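Local coordinates for OxyA protein (PDB 5HH3) that probably catalyses a phenolic coupling step of peptide cyclisation in glycopeptide antibiotic biosynthesis, as a heme-thiolate cytochrome P450, at residues M7-N12 and R75-G80; Q30-M35 and R320-P325; T53-T58 and G300-K305. All blocks are in the same frame, centred on the assembly; numbering follows the deposited sequence. Where two conformers were deposited one is given.

From the N terminus, helix 8-19, helix 29-37 and strand 53-57 give the first halves of contacts 1, 2 and 3. Contact 1 closes first, when 75-80 returns to 7-12, so its loop crosses those of contacts 2 and 3; it ties helix 8-19 to the helical turn 75-78. Contact 3 closes over 241 residues at 300-305, tying the mixed sheet to the hairpin 297-304. Contact 2 closes last, at 320-325, enclosing contact 3 along the chain and joining helix 29-37 to the loop after helix 314-318. Both helices lie on one face of strand 53-57: F8 and N12 pack at T53 and A54, L31 and L34 at L56.

Contact 1. Residues M7-N12 and R75-G80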
loop_
_atom_site.group_PDB
_atom_site.type_symbol
_atom_site.label_atom_id
_atom_site.label_comp_id
_atom_site.label_asym_id
_atom_site.label_seq_id
_atom_site.Cartn_x
_atom_site.Cartn_y
_atom_site.Cartn_z
ATOM N N MET B 7 -6.997 5.695 0.646
ATOM C CA MET B 7 -6.383 4.756 -0.288
ATOM C C MET B 7 -6.904 3.358 0.015
ATOM O O MET B 7 -6.338 2.613 0.808
ATOM C CB MET B 7 -4.855 4.830 -0.184
ATOM C CG MET B 7 -4.301 6.207 -0.484
ATOM S SD MET B 7 -4.361 6.677 -2.227
ATOM C CE MET B 7 -3.135 5.531 -2.853
ATOM N N PHE B 8 -8.005 3.013 -0.648
ATOM C CA PHE B 8 -8.832 1.858 -0.292
ATOM C C PHE B 8 -8.129 0.508 -0.223
ATOM O O PHE B 8 -8.202 -0.204 0.804
ATOM C CB PHE B 8 -10.024 1.778 -1.252
ATOM C CG PHE B 8 -10.925 0.619 -0.989
ATOM C CD1 PHE B 8 -11.662 0.548 0.184
ATOM C CD2 PHE B 8 -11.028 -0.399 -1.903
ATOM C CE1 PHE B 8 -12.487 -0.556 0.444
ATOM C CE2 PHE B 8 -11.847 -1.489 -1.667
ATOM C CZ PHE B 8 -12.575 -1.575 -0.486
ATOM N N GLU B 9 -7.471 0.130 -1.309
ATOM C CA GLU B 9 -6.749 -1.142 -1.360
ATOM C C GLU B 9 -5.585 -1.129 -0.365
ATOM O O GLU B 9 -5.400 -2.095 0.387
ATOM C CB GLU B 9 -6.194 -1.440 -2.781
ATOM C CG GLU B 9 -7.250 -1.731 -3.847
ATOM C CD GLU B 9 -7.925 -0.500 -4.438
ATOM O OE1 GLU B 9 -7.604 0.636 -4.016
ATOM O OE2 GLU B 9 -8.787 -0.661 -5.332
ATOM N N GLU B 10 -4.824 -0.031 -0.347
ATOM C CA GLU B 10 -3.609 0.021 0.461
ATOM C C GLU B 10 -3.911 -0.001 1.978
ATOM O O GLU B 10 -3.286 -0.751 2.716
ATOM C CB GLU B 10 -2.763 1.264 0.124
ATOM C CG GLU B 10 -2.189 1.259 -1.288
ATOM C CD GLU B 10 -3.141 1.824 -2.341
ATOM O OE1 GLU B 10 -4.377 1.868 -2.148
ATOM O OE2 GLU B 10 -2.643 2.268 -3.383
ATOM N N ILE B 11 -4.838 0.840 2.438
ATOM C CA ILE B 11 -5.136 0.927 3.873
ATOM C C ILE B 11 -5.673 -0.405 4.403
ATOM O O ILE B 11 -5.302 -0.840 5.493
ATOM C CB ILE B 11 -6.037 2.144 4.210
ATOM C CG1 ILE B 11 -5.961 2.480 5.698
ATOM C CG2 ILE B 11 -7.499 1.916 3.809
ATOM C CD1 ILE B 11 -4.609 2.961 6.162
ATOM N N ASN B 12 -6.467 -1.106 3.594
ATOM C CA ASN B 12 -7.022 -2.382 4.018
ATOM C C ASN B 12 -6.069 -3.564 3.923
ATOM O O ASN B 12 -6.199 -4.518 4.683
ATOM C CB ASN B 12 -8.382 -2.613 3.339
ATOM C CG ASN B 12 -9.418 -1.644 3.863
ATOM O OD1 ASN B 12 -9.736 -1.650 5.079
ATOM N ND2 ASN B 12 -9.872 -0.740 3.010
ATOM N N ARG B 75 -7.127 -10.268 -10.290
ATOM C CA ARG B 75 -6.556 -9.269 -11.206
ATOM C C ARG B 75 -7.037 -7.844 -10.985
ATOM O O ARG B 75 -6.247 -6.899 -11.090
ATOM C CB ARG B 75 -6.918 -9.675 -12.621
ATOM C CG ARG B 75 -6.420 -8.782 -13.750
ATOM C CD ARG B 75 -6.913 -9.369 -15.065
ATOM N NE ARG B 75 -8.385 -9.475 -15.108
ATOM C CZ ARG B 75 -9.229 -8.511 -15.497
ATOM N NH1 ARG B 75 -8.791 -7.313 -15.891
ATOM N NH2 ARG B 75 -10.542 -8.741 -15.492
ATOM N N LEU B 76 -8.331 -7.687 -10.711
ATOM C CA LEU B 76 -8.930 -6.362 -10.592
ATOM C C LEU B 76 -8.498 -5.553 -9.355
ATOM O O LEU B 76 -8.678 -4.319 -9.336
ATOM C CB LEU B 76 -10.463 -6.453 -10.644
ATOM C CG LEU B 76 -11.133 -6.744 -11.987
ATOM C CD1 LEU B 76 -12.622 -6.896 -11.712
ATOM C CD2 LEU B 76 -10.884 -5.676 -13.055
ATOM N N LEU B 77 -7.964 -6.212 -8.325
ATOM C CA LEU B 77 -7.519 -5.481 -7.135
ATOM C C LEU B 77 -6.218 -4.771 -7.438
ATOM O O LEU B 77 -6.142 -3.539 -7.413
ATOM C CB LEU B 77 -7.327 -6.394 -5.926
ATOM C CG LEU B 77 -7.009 -5.590 -4.653
ATOM C CD1 LEU B 77 -7.994 -5.963 -3.569
ATOM C CD2 LEU B 77 -5.560 -5.747 -4.187
ATOM N N TYR B 78 -5.207 -5.555 -7.774
ATOM C CA TYR B 78 -3.867 -5.023 -7.968
ATOM C C TYR B 78 -3.768 -4.072 -9.163
ATOM O O TYR B 78 -2.879 -3.222 -9.188
ATOM C CB TYR B 78 -2.851 -6.160 -8.052
ATOM C CG TYR B 78 -2.592 -6.823 -6.706
ATOM C CD1 TYR B 78 -1.863 -6.162 -5.697
ATOM C CD2 TYR B 78 -3.087 -8.107 -6.426
ATOM C CE1 TYR B 78 -1.629 -6.769 -4.464
ATOM C CE2 TYR B 78 -2.851 -8.725 -5.201
ATOM C CZ TYR B 78 -2.127 -8.059 -4.223
ATOM O OH TYR B 78 -1.914 -8.690 -3.021
ATOM N N GLY B 79 -4.689 -4.197 -10.124
ATOM C CA GLY B 79 -4.793 -3.250 -11.241
ATOM C C GLY B 79 -5.263 -1.842 -10.864
ATOM O O GLY B 79 -5.019 -0.902 -11.610
ATOM N N GLY B 80 -5.936 -1.694 -9.718
ATOM C CA GLY B 80 -6.318 -0.375 -9.172
ATOM C C GLY B 80 -5.365 0.211 -8.126
ATOM O O GLY B 80 -5.706 1.211 -7.481
#
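The carboxylate of E9 carries G80 O over one face, with the carbonyl oxygen almost equally far from its three atoms: 4.0 Å from OE1 of E9 and 4.1 Å from CD of the same residue. Within 75-80, the Y78 ring has CD2 of L77 over its centre, 3.8 Å above the plane. L77 therefore serves two neighbours at once. Its CG meets the CG methylene of E9 at 3.9 Å, the two side chains lying alongside each other and pointing opposite ways. The E9 chain leaves the helix with CG beside the backbone N (chi1 -68°), and the bend at chi2 (80°) brings the carboxylate round to face G80 O.

The contact sets the first turn of helix 8-19 against the short, weakly bonded helical turn at about 75-78. L77 continues inward onto P290, V292 and T309, and Y78 OH is hydrogen-bonded to H289, a heme-binding residue. L76 O accepts a hydrogen bond from N190 of the second subunit.

Chemically the join is half apolar and half a meeting of two acceptors, carboxylate and carbonyl, which attract each other little. The polar partners of the carboxylate lie outside the contact: R52, in a long, weak ion pair, and a glycerol close by. Cohesion between the two segments probably rests on the E9 methylene against L77.

Contact 2. Residues Q30-M35 and R320-P325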
loop_
_atom_site.group_PDB
_atom_site.type_symbol
_atom_site.label_atom_id
_atom_site.label_comp_id
_atom_site.label_asym_id
_atom_site.label_seq_id
_atom_site.Cartn_x
_atom_site.Cartn_y
_atom_site.Cartn_z
ATOM N N GLN B 30 -6.649 -9.587 18.527
ATOM C CA GLN B 30 -7.481 -8.777 17.641
ATOM C C GLN B 30 -8.117 -9.658 16.556
ATOM O O GLN B 30 -9.273 -9.456 16.189
ATOM C CB GLN B 30 -6.647 -7.664 16.998
ATOM C CG GLN B 30 -6.184 -6.546 17.936
ATOM C CD GLN B 30 -5.015 -6.893 18.874
ATOM O OE1 GLN B 30 -4.323 -7.928 18.743
ATOM N NE2 GLN B 30 -4.795 -6.008 19.852
ATOM N N LEU B 31 -7.371 -10.633 16.054
ATOM C CA LEU B 31 -7.938 -11.613 15.118
ATOM C C LEU B 31 -8.902 -12.587 15.832
ATOM O O LEU B 31 -9.958 -12.916 15.290
ATOM C CB LEU B 31 -6.841 -12.405 14.409
ATOM C CG LEU B 31 -7.311 -13.395 13.341
ATOM C CD1 LEU B 31 -8.140 -12.709 12.274
ATOM C CD2 LEU B 31 -6.150 -14.130 12.714
ATOM N N ARG B 32 -8.511 -13.039 17.021
ATOM C CA ARG B 32 -9.342 -13.905 17.865
ATOM C C ARG B 32 -10.737 -13.277 18.044
ATOM O O ARG B 32 -11.751 -13.959 17.931
ATOM C CB ARG B 32 -8.655 -14.122 19.225
ATOM C CG ARG B 32 -8.836 -15.490 19.866
ATOM C CD ARG B 32 -7.774 -15.715 20.946
ATOM N NE ARG B 32 -7.836 -14.711 22.004
ATOM C CZ ARG B 32 -6.840 -14.419 22.840
ATOM N NH1 ARG B 32 -5.687 -15.042 22.761
ATOM N NH2 ARG B 32 -7.005 -13.478 23.766
ATOM N N SER B 33 -10.768 -11.971 18.317
ATOM C CA SER B 33 -12.010 -11.262 18.520
ATOM C C SER B 33 -12.891 -11.247 17.270
ATOM O O SER B 33 -14.108 -11.500 17.350
ATOM C CB SER B 33 -11.743 -9.830 19.015
ATOM O OG SER B 33 -12.960 -9.152 19.194
ATOM N N LEU B 34 -12.283 -10.996 16.113
ATOM C CA LEU B 34 -13.018 -10.998 14.853
ATOM C C LEU B 34 -13.531 -12.394 14.517
ATOM O O LEU B 34 -14.666 -12.545 14.075
ATOM C CB LEU B 34 -12.169 -10.414 13.704
ATOM C CG LEU B 34 -11.795 -8.929 13.891
ATOM C CD1 LEU B 34 -10.826 -8.502 12.796
ATOM C CD2 LEU B 34 -13.016 -8.018 13.899
ATOM N N MET B 35 -12.697 -13.402 14.748
ATOM C CA MET B 35 -13.081 -14.814 14.575
ATOM C C MET B 35 -14.364 -15.176 15.353
ATOM O O MET B 35 -15.209 -15.901 14.847
ATOM C CB MET B 35 -11.941 -15.733 15.018
ATOM C CG MET B 35 -10.810 -15.852 14.011
ATOM S SD MET B 35 -9.312 -16.564 14.742
ATOM C CE MET B 35 -9.856 -18.259 14.947
ATOM N N ARG B 320 -9.260 -22.427 13.917
ATOM C CA ARG B 320 -10.615 -21.938 14.191
ATOM C C ARG B 320 -11.097 -22.213 15.612
ATOM O O ARG B 320 -11.935 -21.465 16.132
ATOM C CB ARG B 320 -11.614 -22.507 13.189
ATOM C CG ARG B 320 -11.913 -23.996 13.337
ATOM C CD ARG B 320 -12.783 -24.452 12.170
ATOM N NE ARG B 320 -12.690 -25.878 11.868
ATOM C CZ ARG B 320 -11.616 -26.490 11.353
ATOM N NH1 ARG B 320 -10.471 -25.834 11.112
ATOM N NH2 ARG B 320 -11.670 -27.791 11.086
ATOM N N ASN B 321 -10.582 -23.264 16.233
ATOM C CA ASN B 321 -10.956 -23.601 17.620
ATOM C C ASN B 321 -10.016 -23.022 18.700
ATOM O O ASN B 321 -10.219 -23.289 19.859
ATOM C CB ASN B 321 -11.108 -25.128 17.764
ATOM C CG ASN B 321 -12.258 -25.679 16.932
ATOM O OD1 ASN B 321 -13.338 -25.109 16.897
ATOM N ND2 ASN B 321 -12.021 -26.778 16.246
ATOM N N PHE B 322 -9.022 -22.220 18.327
ATOM C CA PHE B 322 -8.174 -21.505 19.304
ATOM C C PHE B 322 -9.064 -20.632 20.201
ATOM O O PHE B 322 -9.940 -19.994 19.677
ATOM C CB PHE B 322 -7.170 -20.603 18.558
ATOM C CG PHE B 322 -6.163 -19.937 19.459
ATOM C CD1 PHE B 322 -5.146 -20.684 20.053
ATOM C CD2 PHE B 322 -6.246 -18.580 19.746
ATOM C CE1 PHE B 322 -4.228 -20.087 20.905
ATOM C CE2 PHE B 322 -5.319 -17.978 20.603
ATOM C CZ PHE B 322 -4.316 -18.729 21.175
ATOM N N PRO B 323 -8.899 -20.590 21.526
ATOM C CA PRO B 323 -7.828 -21.212 22.319
ATOM C C PRO B 323 -8.196 -22.533 23.008
ATOM O O PRO B 323 -7.529 -22.942 23.960
ATOM C CB PRO B 323 -7.588 -20.149 23.377
ATOM C CG PRO B 323 -8.969 -19.669 23.674
ATOM C CD PRO B 323 -9.670 -19.628 22.333
ATOM N N ARG B 324 -9.208 -23.227 22.505
ATOM C CA ARG B 324 -9.672 -24.451 23.150
ATOM C C ARG B 324 -8.623 -25.562 22.999
ATOM O O ARG B 324 -7.816 -25.539 22.052
ATOM C CB ARG B 324 -11.022 -24.899 22.569
ATOM C CG ARG B 324 -12.166 -23.895 22.705
ATOM C CD ARG B 324 -13.232 -24.121 21.629
ATOM N NE ARG B 324 -13.697 -25.510 21.633
ATOM C CZ ARG B 324 -14.743 -25.978 22.316
ATOM N NH1 ARG B 324 -15.505 -25.173 23.070
ATOM N NH2 ARG B 324 -15.043 -27.281 22.243
ATOM N N PRO B 325 -8.623 -26.543 23.921
ATOM C CA PRO B 325 -7.652 -27.640 23.869
ATOM C C PRO B 325 -7.505 -28.363 22.529
ATOM O O PRO B 325 -6.389 -28.767 22.176
ATOM C CB PRO B 325 -8.187 -28.621 24.917
ATOM C CG PRO B 325 -8.843 -27.743 25.921
ATOM C CD PRO B 325 -9.485 -26.646 25.120
#
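R32 and F322 cross obliquely, with the guanidinium plane turned 34° from that of the ring. The CD methylene of R32 meets the ring's edge at CE2 of F322 (3.4 Å), and CE2 in turn lies at the guanidinium's edge, 3.7 Å from NH1 of R32. The arginine therefore does not lie over the ring, and the pair is no cation-pi stack. R32 was deposited in two conformers, so this detail holds for one of them and is doubtful for the other.

F322 has CG anti to its backbone N (chi1 -174°), which swings the ring toward helix 29-37. One face is covered by P323 CB, 3.9 Å above the ring centre, across a cis peptide bond; D26 and P27 also touch this ring. One helical turn on from R32, M35 bends at chi3 (71°) and lays its CE methyl 3.8 Å from CA of R320. The R320 side chain runs off toward helix 314-318, where NH1 bonds A317 O.

The contact joins helix 29-37 to the loop after helix 314-318, at the surface and away from the annotated heme-binding residues. Its chemistry is mostly hydrocarbon: aromatic edge against arginine methylenes, methionine methyl on a backbone CA, with NH1 of R32 also near the ring's edge.

Contact 3. Residues T53-T58 and G300-K305; sequences TAWLAT and GDHLIK
W55 and the pair H302 and I304 join two beta elements of the P450 fold: the mixed sheet, in which strand 53-57 lies between strands 40-45 and 309-312, and the beta-hairpin made by strands 297-299 and 302-304. The strand axes stay 9.6 Å apart at closest approach, so the side chains bridge the distance.

W55 spans most of it. Its CG lies beside the backbone N (chi1 -58°), and the indole stands across the CA-CB-CG plane, with I304 on one face and T53 on the other. I304 CG1 makes a CH-pi contact 4.1 Å from the centroid of the five-membered ring of W55; T53 CG2, from the same strand as the tryptophan, lies 3.5 Å above the opposite face, toward the rim. I304 presents its gamma carbons together, with CG2 4.1 Å from NE1 of W55, and also packs on V310 of the sheet and on V297 and I299 of its own hairpin.

The six-membered end of the indole reaches H302, whose CG likewise lies beside its backbone N (chi1 -79°). There the rings are oblique, their planes 55° apart and their centroids 4.9 Å, with CZ3 of the tryptophan over one face of the imidazole and CH2 of W55 3.6 Å from ND1 of H302. Between these two partners, L303 O comes to 3.8 Å from CZ2 of W55.

The indole N-H is used outside the two segments: W55 NE1 is hydrogen-bonded to D308, which also accepts the backbone N-H groups of T53 and K305. This carboxylate probably limits the indole's rotation and ties strand to hairpin, K305 N and W55 NE1 sharing its OD2 while T53 N takes OD1.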
loop_
_atom_site.group_PDB
_atom_site.type_symbol
_atom_site.label_atom_id
_atom_site.label_comp_id
_atom_site.label_asym_id
_atom_site.label_seq_id
_atom_site.Cartn_x
_atom_site.Cartn_y
_atom_site.Cartn_z
ATOM N N THR B 53 -16.493 -1.791 0.445
ATOM C CA THR B 53 -16.134 -2.378 1.713
ATOM C C THR B 53 -15.063 -3.436 1.511
ATOM O O THR B 53 -15.122 -4.250 0.568
ATOM C CB THR B 53 -17.355 -3.024 2.372
ATOM O OG1 THR B 53 -18.318 -2.012 2.644
ATOM C CG2 THR B 53 -16.992 -3.785 3.646
ATOM N N ALA B 54 -14.094 -3.422 2.410
ATOM C CA ALA B 54 -13.095 -4.460 2.475
ATOM C C ALA B 54 -13.461 -5.384 3.631
ATOM O O ALA B 54 -13.631 -4.936 4.784
ATOM C CB ALA B 54 -11.728 -3.853 2.670
ATOM N N TRP B 55 -13.641 -6.654 3.297
ATOM C CA TRP B 55 -14.078 -7.673 4.220
ATOM C C TRP B 55 -12.949 -8.663 4.517
ATOM O O TRP B 55 -12.061 -8.894 3.680
ATOM C CB TRP B 55 -15.203 -8.499 3.596
ATOM C CG TRP B 55 -16.432 -7.791 3.161
ATOM C CD1 TRP B 55 -16.695 -7.297 1.916
ATOM C CD2 TRP B 55 -17.621 -7.579 3.941
ATOM N NE1 TRP B 55 -17.955 -6.755 1.881
ATOM C CE2 TRP B 55 -18.561 -6.946 3.103
ATOM C CE3 TRP B 55 -17.987 -7.873 5.265
ATOM C CZ2 TRP B 55 -19.838 -6.591 3.535
ATOM C CZ3 TRP B 55 -19.318 -7.518 5.702
ATOM C CH2 TRP B 55 -20.195 -6.888 4.839
ATOM N N LEU B 56 -13.028 -9.265 5.700
ATOM C CA LEU B 56 -12.152 -10.354 6.105
ATOM C C LEU B 56 -13.008 -11.577 6.337
ATOM O O LEU B 56 -13.911 -11.514 7.160
ATOM C CB LEU B 56 -11.427 -9.997 7.405
ATOM C CG LEU B 56 -10.460 -11.028 7.986
ATOM C CD1 LEU B 56 -9.193 -11.099 7.142
ATOM C CD2 LEU B 56 -10.108 -10.664 9.422
ATOM N N ALA B 57 -12.726 -12.666 5.631
ATOM C CA ALA B 57 -13.418 -13.959 5.825
ATOM C C ALA B 57 -12.553 -14.814 6.735
ATOM O O ALA B 57 -11.379 -15.025 6.430
ATOM C CB ALA B 57 -13.621 -14.677 4.494
ATOM N N THR B 58 -13.134 -15.271 7.845
ATOM C CA THR B 58 -12.461 -16.109 8.826
ATOM C C THR B 58 -13.072 -17.511 8.970
ATOM O O THR B 58 -12.389 -18.407 9.479
ATOM C CB THR B 58 -12.457 -15.446 10.236
ATOM O OG1 THR B 58 -13.796 -15.172 10.658
ATOM C CG2 THR B 58 -11.679 -14.141 10.247
ATOM N N GLY B 300 -22.204 -15.609 4.809
ATOM C CA GLY B 300 -22.628 -15.472 6.188
ATOM C C GLY B 300 -24.013 -14.851 6.139
ATOM O O GLY B 300 -24.888 -15.249 5.342
ATOM N N ASP B 301 -24.170 -13.823 6.954
ATOM C CA ASP B 301 -25.393 -13.076 7.056
ATOM C C ASP B 301 -25.088 -11.645 6.557
ATOM O O ASP B 301 -25.469 -10.661 7.203
ATOM C CB ASP B 301 -25.808 -13.108 8.530
ATOM C CG ASP B 301 -27.090 -12.369 8.795
ATOM O OD1 ASP B 301 -28.010 -12.449 7.950
ATOM O OD2 ASP B 301 -27.153 -11.696 9.852
ATOM N N HIS B 302 -24.368 -11.552 5.427
ATOM C CA HIS B 302 -23.911 -10.291 4.865
ATOM C C HIS B 302 -24.067 -10.275 3.363
ATOM O O HIS B 302 -24.020 -11.318 2.720
ATOM C CB HIS B 302 -22.426 -10.059 5.191
ATOM C CG HIS B 302 -22.182 -9.559 6.577
ATOM N ND1 HIS B 302 -22.627 -8.326 7.007
ATOM C CD2 HIS B 302 -21.552 -10.125 7.634
ATOM C CE1 HIS B 302 -22.274 -8.148 8.267
ATOM N NE2 HIS B 302 -21.618 -9.223 8.669
ATOM N N LEU B 303 -24.212 -9.088 2.806
ATOM C CA LEU B 303 -24.243 -8.908 1.356
ATOM C C LEU B 303 -22.955 -8.222 0.878
ATOM O O LEU B 303 -22.748 -7.029 1.099
ATOM C CB LEU B 303 -25.465 -8.077 0.952
ATOM C CG LEU B 303 -25.711 -7.875 -0.555
ATOM C CD1 LEU B 303 -25.771 -9.204 -1.285
ATOM C CD2 LEU B 303 -27.008 -7.102 -0.722
ATOM N N ILE B 304 -22.096 -9.000 0.232
ATOM C CA ILE B 304 -20.910 -8.471 -0.437
ATOM C C ILE B 304 -21.329 -7.862 -1.761
ATOM O O ILE B 304 -21.842 -8.568 -2.613
ATOM C CB ILE B 304 -19.859 -9.567 -0.662
ATOM C CG1 ILE B 304 -19.410 -10.138 0.690
ATOM C CG2 ILE B 304 -18.651 -9.028 -1.440
ATOM C CD1 ILE B 304 -18.771 -11.507 0.572
ATOM N N LYS B 305 -21.157 -6.555 -1.922
ATOM C CA LYS B 305 -21.517 -5.889 -3.176
ATOM C C LYS B 305 -20.412 -5.996 -4.194
ATOM O O LYS B 305 -19.245 -5.971 -3.839
ATOM C CB LYS B 305 -21.833 -4.432 -2.957
ATOM C CG LYS B 305 -23.117 -4.176 -2.177
ATOM C CD LYS B 305 -24.379 -4.554 -2.958
ATOM C CE LYS B 305 -24.631 -3.623 -4.139
ATOM N NZ LYS B 305 -25.960 -3.939 -4.732
#